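Local coordinates for protein Bse634I restriction endonuclease (Geobacillus stearothermophilus, PDB 1KNV) that acts as a type II restriction endonuclease of the PDDEXK superfamily, cutting double-stranded DNA at a specific recognition sequence, probably with the help of metal ions, at residues P145-I150 with D284-Q289. Sequence-based numbering, arbitrary orientation.
Sequences PDLLII and DKMLDQ
Leu-147 and Met-286 meet tip to tip, methyl against methyl. CD2 of Leu-147 lies 4.0 Å from CE of Met-286. The leucine leaves the strand toward the helix, with CG anti to the backbone N (chi1 -173°). The methionine is extended through its first two torsions and then bends at the CG-SD bond (chi3 75°). That turn leaves CE, rather than the sulfur, as the group facing the strand. The same CD2 of Leu-147 also lies 4.3 Å from CD2 of Leu-287, and so sits at the end of both helix side chains. Leu-287 leaves the helix obliquely, but its CD2 branch swings towards the strand. CD2 of Leu-287 also reaches CG1 of Ile-149, at 4.4 Å.

Leu-147 and Ile-149 are two residues apart on strand 147-151 and both point towards the helix. Leu-148 points the other way and packs on Met-104 and Ile-115. The axes of strand and helix come no closer than 11.4 Å and make an angle of 45°, so side chains bridge the layers. Helix 281-291 thus packs against one face of the central mixed sheet of the PDDEXK nuclease fold. Ser-87 and Tyr-90 of helix 68-93 adjoin the same cluster, touching Leu-147 and Leu-287 respectively.

Asp-146, a calcium-binding residue, immediately precedes Leu-147. The two form a classic beta bulge opposite Val-195, and Asp-146 OD2 is hydrogen-bonded to the backbone N of Leu-197, another calcium-binding position. The side chain of Met-286 lies about 5 Å from that of Leu-197. No metal is bound to this chain in the model. No hydrogen bond or salt bridge joins strand and helix here. All four touching residues are buried, so the contact is a purely apolar one, made by dispersion and the exclusion of water, beside the metal site.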
loop_
_atom_site.group_PDB
_atom_site.type_symbol
_atom_site.label_atom_id
_atom_site.label_comp_id
_atom_site.label_asym_id
_atom_site.label_seq_id
_atom_site.Cartn_x
_atom_site.Cartn_y
_atom_site.Cartn_z
ATOM N N PRO B 145 13.968 -21.718 -7.182
ATOM C CA PRO B 145 13.518 -22.695 -6.193
ATOM C C PRO B 145 13.936 -24.009 -6.862
ATOM O O PRO B 145 14.025 -24.070 -8.094
ATOM C CB PRO B 145 12.007 -22.500 -6.180
ATOM C CG PRO B 145 11.716 -22.058 -7.550
ATOM C CD PRO B 145 12.823 -21.063 -7.828
ATOM N N ASP B 146 14.216 -25.045 -6.081
ATOM C CA ASP B 146 14.654 -26.305 -6.665
ATOM C C ASP B 146 13.515 -27.030 -7.360
ATOM O O ASP B 146 13.735 -27.845 -8.264
ATOM C CB ASP B 146 15.252 -27.202 -5.583
ATOM C CG ASP B 146 16.466 -26.571 -4.917
ATOM O OD1 ASP B 146 17.413 -26.173 -5.639
ATOM O OD2 ASP B 146 16.471 -26.466 -3.677
ATOM N N LEU B 147 12.295 -26.720 -6.964
ATOM C CA LEU B 147 11.143 -27.380 -7.545
ATOM C C LEU B 147 10.013 -26.378 -7.767
ATOM O O LEU B 147 9.705 -25.559 -6.894
ATOM C CB LEU B 147 10.689 -28.462 -6.576
ATOM C CG LEU B 147 9.614 -29.479 -6.882
ATOM C CD1 LEU B 147 10.099 -30.227 -8.085
ATOM C CD2 LEU B 147 9.379 -30.400 -5.682
ATOM N N LEU B 148 9.419 -26.417 -8.957
ATOM C CA LEU B 148 8.303 -25.541 -9.310
ATOM C C LEU B 148 7.014 -26.315 -9.617
ATOM O O LEU B 148 7.042 -27.306 -10.356
ATOM C CB LEU B 148 8.605 -24.740 -10.567
ATOM C CG LEU B 148 9.569 -23.589 -10.591
ATOM C CD1 LEU B 148 9.465 -22.905 -11.954
ATOM C CD2 LEU B 148 9.194 -22.675 -9.463
ATOM N N ILE B 149 5.903 -25.881 -9.046
ATOM C CA ILE B 149 4.619 -26.503 -9.324
ATOM C C ILE B 149 3.870 -25.471 -10.149
ATOM O O ILE B 149 3.635 -24.352 -9.694
ATOM C CB ILE B 149 3.861 -26.853 -8.030
ATOM C CG1 ILE B 149 4.574 -28.001 -7.272
ATOM C CG2 ILE B 149 2.447 -27.310 -8.386
ATOM C CD1 ILE B 149 5.974 -27.683 -6.809
ATOM N N ILE B 150 3.617 -25.831 -11.395
ATOM C CA ILE B 150 2.955 -24.956 -12.353
ATOM C C ILE B 150 1.607 -25.528 -12.767
ATOM O O ILE B 150 1.446 -26.741 -12.855
ATOM C CB ILE B 150 3.821 -24.809 -13.628
ATOM C CG1 ILE B 150 5.126 -24.092 -13.286
ATOM C CG2 ILE B 150 3.067 -24.082 -14.713
ATOM C CD1 ILE B 150 6.159 -24.213 -14.341
ATOM N N ASP B 284 5.688 -37.745 -2.486
ATOM C CA ASP B 284 4.294 -37.736 -2.929
ATOM C C ASP B 284 3.416 -37.020 -1.904
ATOM O O ASP B 284 2.521 -36.257 -2.262
ATOM C CB ASP B 284 3.750 -39.160 -3.089
ATOM C CG ASP B 284 4.414 -39.932 -4.200
ATOM O OD1 ASP B 284 5.128 -39.325 -5.025
ATOM O OD2 ASP B 284 4.198 -41.164 -4.247
ATOM N N LYS B 285 3.658 -37.297 -0.625
ATOM C CA LYS B 285 2.888 -36.673 0.449
ATOM C C LYS B 285 3.081 -35.155 0.439
ATOM O O LYS B 285 2.131 -34.400 0.608
ATOM C CB LYS B 285 3.299 -37.251 1.806
ATOM C CG LYS B 285 2.934 -38.721 2.014
ATOM C CD LYS B 285 3.330 -39.161 3.420
ATOM C CE LYS B 285 2.951 -40.600 3.715
ATOM N NZ LYS B 285 3.405 -40.990 5.082
ATOM N N MET B 286 4.317 -34.717 0.240
ATOM C CA MET B 286 4.615 -33.294 0.185
ATOM C C MET B 286 3.853 -32.644 -0.961
ATOM O O MET B 286 3.216 -31.616 -0.786
ATOM C CB MET B 286 6.107 -33.071 -0.037
ATOM C CG MET B 286 6.431 -31.652 -0.456
ATOM S SD MET B 286 8.166 -31.408 -0.680
ATOM C CE MET B 286 8.443 -32.226 -2.219
ATOM N N LEU B 287 3.931 -33.252 -2.140
ATOM C CA LEU B 287 3.256 -32.717 -3.308
ATOM C C LEU B 287 1.762 -32.728 -3.119
ATOM O O LEU B 287 1.068 -31.850 -3.616
ATOM C CB LEU B 287 3.639 -33.516 -4.549
ATOM C CG LEU B 287 5.107 -33.342 -4.934
ATOM C CD1 LEU B 287 5.475 -34.277 -6.083
ATOM C CD2 LEU B 287 5.342 -31.867 -5.304
ATOM N N ASP B 288 1.255 -33.724 -2.406
ATOM C CA ASP B 288 -0.178 -33.778 -2.162
ATOM C C ASP B 288 -0.606 -32.561 -1.372
ATOM O O ASP B 288 -1.622 -31.949 -1.682
ATOM C CB ASP B 288 -0.569 -35.029 -1.380
ATOM C CG ASP B 288 -0.690 -36.257 -2.263
ATOM O OD1 ASP B 288 -0.938 -36.095 -3.483
ATOM O OD2 ASP B 288 -0.554 -37.382 -1.734
ATOM N N GLN B 289 0.169 -32.206 -0.352
ATOM C CA GLN B 289 -0.179 -31.058 0.473
ATOM C C GLN B 289 -0.030 -29.753 -0.275
ATOM O O GLN B 289 -0.735 -28.784 -0.002
ATOM C CB GLN B 289 0.679 -30.991 1.733
ATOM C CG GLN B 289 0.199 -29.875 2.654
ATOM C CD GLN B 289 1.073 -29.669 3.875
ATOM O OE1 GLN B 289 1.394 -30.624 4.592
ATOM N NE2 GLN B 289 1.447 -28.413 4.132
#